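PDB 4OXW: designed CISK-PX domain from Synthetic construct, which is a computationally designed PX domain modelled on that of the kinase CISK and, as in natural PX domains, probably binds phosphoinositide lipids. Local coordinates for residues A[39-51]-A[103-113]. Numbering follows the deposited sequence.
Sequences WAVYRRYSDFYWL and NDELVVSFLQA. With SO4 (sulfate ion), chain B; SO4 (sulfate ion), chain C.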
loop_
_atom_site.group_PDB
_atom_site.type_symbol
_atom_site.label_atom_id
_atom_site.label_comp_id
_atom_site.label_asym_id
_atom_site.label_seq_id
_atom_site.Cartn_x
_atom_site.Cartn_y
_atom_site.Cartn_z
ATOM N N TRP A 39 5.325 -11.165 8.328
ATOM C CA TRP A 39 4.934 -11.743 7.042
ATOM C C TRP A 39 4.925 -10.596 6.022
ATOM O O TRP A 39 5.206 -9.448 6.342
ATOM C CB TRP A 39 3.570 -12.405 7.098
ATOM C CG TRP A 39 2.448 -11.508 7.397
ATOM C CD1 TRP A 39 1.657 -10.825 6.492
ATOM C CD2 TRP A 39 1.928 -11.193 8.693
ATOM N NE1 TRP A 39 0.694 -10.102 7.158
ATOM C CE2 TRP A 39 0.844 -10.293 8.508
ATOM C CE3 TRP A 39 2.302 -11.543 10.002
ATOM C CZ2 TRP A 39 0.115 -9.774 9.565
ATOM C CZ3 TRP A 39 1.587 -11.025 11.042
ATOM C CH2 TRP A 39 0.496 -10.152 10.830
ATOM N N ALA A 40 4.667 -10.949 4.780
ATOM C CA ALA A 40 4.599 -9.966 3.701
ATOM C C ALA A 40 3.344 -10.196 2.882
ATOM O O ALA A 40 2.894 -11.328 2.720
ATOM C CB ALA A 40 5.815 -10.116 2.812
ATOM N N VAL A 41 2.804 -9.119 2.326
ATOM C CA VAL A 41 1.715 -9.188 1.374
ATOM C C VAL A 41 2.186 -8.331 0.214
ATOM O O VAL A 41 3.021 -7.427 0.378
ATOM C CB VAL A 41 0.352 -8.683 1.899
ATOM C CG1 VAL A 41 -0.128 -9.625 3.031
ATOM C CG2 VAL A 41 0.426 -7.243 2.383
ATOM N N TYR A 42 1.619 -8.603 -0.945
ATOM C CA TYR A 42 1.959 -7.827 -2.112
ATOM C C TYR A 42 0.733 -7.112 -2.607
ATOM O O TYR A 42 -0.313 -7.754 -2.799
ATOM C CB TYR A 42 2.479 -8.781 -3.209
ATOM C CG TYR A 42 3.736 -9.437 -2.786
ATOM C CD1 TYR A 42 4.937 -8.913 -3.128
ATOM C CD2 TYR A 42 3.705 -10.547 -1.962
ATOM C CE1 TYR A 42 6.102 -9.508 -2.698
ATOM C CE2 TYR A 42 4.857 -11.139 -1.518
ATOM C CZ TYR A 42 6.060 -10.611 -1.906
ATOM O OH TYR A 42 7.239 -11.182 -1.477
ATOM N N ARG A 43 0.847 -5.822 -2.912
ATOM C CA ARG A 43 -0.296 -5.010 -3.316
ATOM C C ARG A 43 0.061 -4.041 -4.404
ATOM O O ARG A 43 1.094 -3.367 -4.368
ATOM C CB ARG A 43 -0.865 -4.205 -2.118
ATOM C CG ARG A 43 -1.316 -5.111 -0.984
ATOM C CD ARG A 43 -2.656 -5.805 -1.313
ATOM N NE ARG A 43 -3.070 -6.631 -0.177
ATOM C CZ ARG A 43 -3.098 -7.939 -0.146
ATOM N NH1 ARG A 43 -2.742 -8.667 -1.203
ATOM N NH2 ARG A 43 -3.482 -8.566 0.964
ATOM N N ARG A 44 -0.835 -3.902 -5.350
ATOM C CA ARG A 44 -0.696 -2.891 -6.411
ATOM C C ARG A 44 -1.198 -1.539 -5.966
ATOM O O ARG A 44 -1.990 -1.443 -5.021
ATOM C CB ARG A 44 -1.556 -3.325 -7.664
ATOM C CG ARG A 44 -1.201 -4.640 -8.264
ATOM C CD ARG A 44 -2.321 -5.083 -9.211
ATOM N NE ARG A 44 -2.488 -4.099 -10.274
ATOM C CZ ARG A 44 -3.611 -3.931 -10.963
ATOM N NH1 ARG A 44 -4.679 -4.696 -10.711
ATOM N NH2 ARG A 44 -3.670 -3.018 -11.924
ATOM N N TYR A 45 -0.806 -0.480 -6.663
ATOM C CA TYR A 45 -1.307 0.851 -6.371
ATOM C C TYR A 45 -2.830 0.860 -6.379
ATOM O O TYR A 45 -3.469 1.486 -5.529
ATOM C CB TYR A 45 -0.828 1.914 -7.386
ATOM C CG TYR A 45 -1.433 3.269 -7.136
ATOM C CD1 TYR A 45 -0.918 4.131 -6.167
ATOM C CD2 TYR A 45 -2.537 3.727 -7.877
ATOM C CE1 TYR A 45 -1.480 5.377 -5.930
ATOM C CE2 TYR A 45 -3.094 4.950 -7.624
ATOM C CZ TYR A 45 -2.594 5.774 -6.649
ATOM O OH TYR A 45 -3.142 7.012 -6.410
ATOM N N SER A 46 -3.428 0.155 -7.331
ATOM C CA SER A 46 -4.908 0.134 -7.431
ATOM C C SER A 46 -5.539 -0.521 -6.223
ATOM O O SER A 46 -6.676 -0.193 -5.877
ATOM C CB SER A 46 -5.368 -0.561 -8.706
ATOM O OG SER A 46 -4.900 -1.883 -8.795
ATOM N N ASP A 47 -4.834 -1.461 -5.578
ATOM C CA ASP A 47 -5.332 -2.019 -4.295
ATOM C C ASP A 47 -5.361 -0.948 -3.199
ATOM O O ASP A 47 -6.347 -0.816 -2.435
ATOM C CB ASP A 47 -4.539 -3.200 -3.833
ATOM C CG ASP A 47 -4.517 -4.349 -4.838
ATOM O OD1 ASP A 47 -5.573 -4.629 -5.420
ATOM O OD2 ASP A 47 -3.471 -5.013 -4.904
ATOM N N PHE A 48 -4.283 -0.199 -3.069
ATOM C CA PHE A 48 -4.223 0.922 -2.148
ATOM C C PHE A 48 -5.291 1.962 -2.440
ATOM O O PHE A 48 -5.900 2.503 -1.531
ATOM C CB PHE A 48 -2.904 1.671 -2.190
ATOM C CG PHE A 48 -1.740 0.977 -1.546
ATOM C CD1 PHE A 48 -1.375 1.297 -0.231
ATOM C CD2 PHE A 48 -0.949 0.084 -2.243
ATOM C CE1 PHE A 48 -0.260 0.702 0.337
ATOM C CE2 PHE A 48 0.171 -0.521 -1.667
ATOM C CZ PHE A 48 0.520 -0.193 -0.367
ATOM N N TYR A 49 -5.552 2.224 -3.722
ATOM C CA TYR A 49 -6.539 3.222 -4.118
ATOM C C TYR A 49 -7.964 2.796 -3.714
ATOM O O TYR A 49 -8.713 3.610 -3.181
ATOM C CB TYR A 49 -6.453 3.423 -5.625
ATOM C CG TYR A 49 -7.318 4.547 -6.148
ATOM C CD1 TYR A 49 -6.830 5.843 -6.236
ATOM C CD2 TYR A 49 -8.592 4.282 -6.584
ATOM C CE1 TYR A 49 -7.628 6.870 -6.703
ATOM C CE2 TYR A 49 -9.385 5.290 -7.075
ATOM C CZ TYR A 49 -8.902 6.570 -7.129
ATOM O OH TYR A 49 -9.724 7.551 -7.637
ATOM N N TRP A 50 -8.297 1.531 -3.945
ATOM C CA TRP A 50 -9.583 0.975 -3.526
ATOM C C TRP A 50 -9.724 1.040 -1.993
ATOM O O TRP A 50 -10.774 1.502 -1.499
ATOM C CB TRP A 50 -9.767 -0.460 -4.029
ATOM C CG TRP A 50 -11.206 -0.953 -3.938
ATOM C CD1 TRP A 50 -12.186 -0.812 -4.880
ATOM C CD2 TRP A 50 -11.793 -1.646 -2.848
ATOM N NE1 TRP A 50 -13.365 -1.375 -4.424
ATOM C CE2 TRP A 50 -13.148 -1.910 -3.188
ATOM C CE3 TRP A 50 -11.319 -2.067 -1.612
ATOM C CZ2 TRP A 50 -14.012 -2.564 -2.333
ATOM C CZ3 TRP A 50 -12.168 -2.735 -0.774
ATOM C CH2 TRP A 50 -13.510 -2.973 -1.134
ATOM N N LEU A 51 -8.686 0.612 -1.259
ATOM C CA LEU A 51 -8.697 0.670 0.205
ATOM C C LEU A 51 -8.988 2.114 0.646
ATOM O O LEU A 51 -9.839 2.380 1.512
ATOM C CB LEU A 51 -7.346 0.231 0.765
ATOM C CG LEU A 51 -7.223 0.467 2.259
ATOM C CD1 LEU A 51 -8.152 -0.490 2.998
ATOM C CD2 LEU A 51 -5.785 0.265 2.680
ATOM N N ASN A 103 -7.662 -1.819 13.080
ATOM C CA ASN A 103 -8.590 -2.877 13.419
ATOM C C ASN A 103 -9.792 -2.992 12.524
ATOM O O ASN A 103 -10.633 -3.888 12.681
ATOM C CB ASN A 103 -9.014 -2.712 14.888
ATOM C CG ASN A 103 -7.865 -2.957 15.836
ATOM O OD1 ASN A 103 -7.349 -2.038 16.480
ATOM N ND2 ASN A 103 -7.412 -4.194 15.882
ATOM N N ASP A 104 -9.878 -2.097 11.553
ATOM C CA ASP A 104 -10.934 -2.157 10.609
ATOM C C ASP A 104 -10.762 -3.359 9.676
ATOM O O ASP A 104 -9.641 -3.694 9.284
ATOM C CB ASP A 104 -11.013 -0.843 9.840
ATOM C CG ASP A 104 -12.184 -0.789 8.929
ATOM O OD1 ASP A 104 -13.164 -0.125 9.287
ATOM O OD2 ASP A 104 -12.150 -1.421 7.853
ATOM N N GLU A 105 -11.868 -4.031 9.372
ATOM C CA GLU A 105 -11.841 -5.254 8.594
ATOM C C GLU A 105 -11.151 -5.059 7.212
ATOM O O GLU A 105 -10.518 -5.987 6.693
ATOM C CB GLU A 105 -13.251 -5.800 8.403
ATOM C CG GLU A 105 -13.823 -6.399 9.685
ATOM C CD GLU A 105 -15.327 -6.640 9.634
ATOM O OE1 GLU A 105 -15.886 -6.800 8.519
ATOM O OE2 GLU A 105 -15.947 -6.678 10.723
ATOM N N LEU A 106 -11.299 -3.880 6.645
ATOM C CA LEU A 106 -10.676 -3.599 5.331
ATOM C C LEU A 106 -9.192 -3.631 5.463
ATOM O O LEU A 106 -8.491 -4.163 4.607
ATOM C CB LEU A 106 -11.104 -2.241 4.790
ATOM C CG LEU A 106 -12.548 -2.169 4.343
ATOM C CD1 LEU A 106 -12.969 -0.722 4.190
ATOM C CD2 LEU A 106 -12.727 -2.950 3.067
ATOM N N VAL A 107 -8.688 -3.010 6.514
ATOM C CA VAL A 107 -7.265 -2.922 6.699
ATOM C C VAL A 107 -6.703 -4.266 7.087
ATOM O O VAL A 107 -5.653 -4.669 6.610
ATOM C CB VAL A 107 -6.943 -1.857 7.749
ATOM C CG1 VAL A 107 -5.441 -1.861 8.050
ATOM C CG2 VAL A 107 -7.414 -0.494 7.233
ATOM N N VAL A 108 -7.387 -4.989 7.980
ATOM C CA VAL A 108 -6.935 -6.308 8.362
ATOM C C VAL A 108 -6.795 -7.210 7.128
ATOM O O VAL A 108 -5.778 -7.888 6.960
ATOM C CB VAL A 108 -7.906 -6.932 9.398
ATOM C CG1 VAL A 108 -7.608 -8.399 9.632
ATOM C CG2 VAL A 108 -7.789 -6.153 10.709
ATOM N N SER A 109 -7.778 -7.146 6.254
ATOM C CA SER A 109 -7.736 -7.915 5.019
ATOM C C SER A 109 -6.560 -7.441 4.115
ATOM O O SER A 109 -5.733 -8.278 3.616
ATOM C CB SER A 109 -9.066 -7.802 4.289
ATOM O OG SER A 109 -8.985 -8.422 2.994
ATOM N N PHE A 110 -6.456 -6.121 3.970
ATOM C CA PHE A 110 -5.408 -5.515 3.121
ATOM C C PHE A 110 -4.052 -6.024 3.535
ATOM O O PHE A 110 -3.191 -6.326 2.702
ATOM C CB PHE A 110 -5.476 -4.003 3.182
ATOM C CG PHE A 110 -4.529 -3.322 2.230
ATOM C CD1 PHE A 110 -4.871 -3.179 0.899
ATOM C CD2 PHE A 110 -3.320 -2.786 2.688
ATOM C CE1 PHE A 110 -4.025 -2.540 0.024
ATOM C CE2 PHE A 110 -2.484 -2.102 1.821
ATOM C CZ PHE A 110 -2.849 -1.982 0.484
ATOM N N LEU A 111 -3.851 -6.163 4.850
ATOM C CA LEU A 111 -2.563 -6.513 5.381
ATOM C C LEU A 111 -2.335 -7.984 5.704
ATOM O O LEU A 111 -1.236 -8.353 6.144
ATOM C CB LEU A 111 -2.310 -5.692 6.656
ATOM C CG LEU A 111 -2.159 -4.205 6.450
ATOM C CD1 LEU A 111 -1.991 -3.597 7.831
ATOM C CD2 LEU A 111 -0.940 -3.921 5.553
ATOM N N GLN A 112 -3.353 -8.808 5.474
ATOM C CA GLN A 112 -3.178 -10.239 5.739
ATOM C C GLN A 112 -3.523 -11.179 4.583
ATOM O O GLN A 112 -3.000 -12.275 4.524
ATOM C CB GLN A 112 -3.905 -10.649 7.020
ATOM C CG GLN A 112 -3.524 -9.852 8.246
ATOM C CD GLN A 112 -4.202 -10.338 9.542
ATOM O OE1 GLN A 112 -4.933 -11.339 9.561
ATOM N NE2 GLN A 112 -3.973 -9.608 10.625
ATOM N N ALA A 113 -4.403 -10.755 3.688
ATOM C CA ALA A 113 -4.978 -11.628 2.660
ATOM C C ALA A 113 -3.935 -12.131 1.665
ATOM O O ALA A 113 -3.189 -13.073 1.939
ATOM C CB ALA A 113 -6.072 -10.886 1.918
HETATM S S SO4 B . -1.692 -0.330 -10.984
HETATM O O1 SO4 B . -0.298 0.230 -10.895
HETATM O O2 SO4 B . -1.540 -1.391 -12.029
HETATM O O3 SO4 B . -2.354 -0.777 -9.738
HETATM O O4 SO4 B . -2.536 0.791 -11.421
HETATM S S SO4 C . -7.516 -3.262 -13.156
HETATM O O1 SO4 C . -6.238 -2.665 -13.615
HETATM O O2 SO4 C . -8.065 -4.167 -14.203
HETATM O O3 SO4 C . -7.311 -4.073 -11.919
HETATM O O4 SO4 C . -8.493 -2.184 -12.869
#
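Phe-110 and two carbonyls near the C-terminal end of helix 105-112 dock this helix crosswise over one face of the outermost strand 37-44 and nearly antiparallel to helix 45-51, closing the PX fold. The Phe-110 ring, swung out with CG anti to N (chi1 -174°), is covered on both faces: Leu-51 CD2 sits 3.8 Å from the ring centroid, and over the opposite face Arg-43 CG lies 4.1 Å from it. Its CZ edge points at the centre of the Phe-48 face, a T-shaped pair with planes at 72°, and Ile-92 of helix 78-96 adds to this core. Beyond the ring, Arg-43 bends at chi2 and brings NE and NH2 side-on to Phe-110 O, each at 2.9 Å; NE meets a lone pair, whereas NH2 comes from above the carbonyl plane. Trp-39 NE1 donates to Leu-111 O at 2.8 Å, nearly straight (172°) and in the indole plane. With an alanine at Arg-43, Phe-110 O would probably lose these two donors and a gap open where CG and CD lay over the ring. The positive guanidinium is likely to interact favourably with the partial negative charge of the helix's C-terminal end.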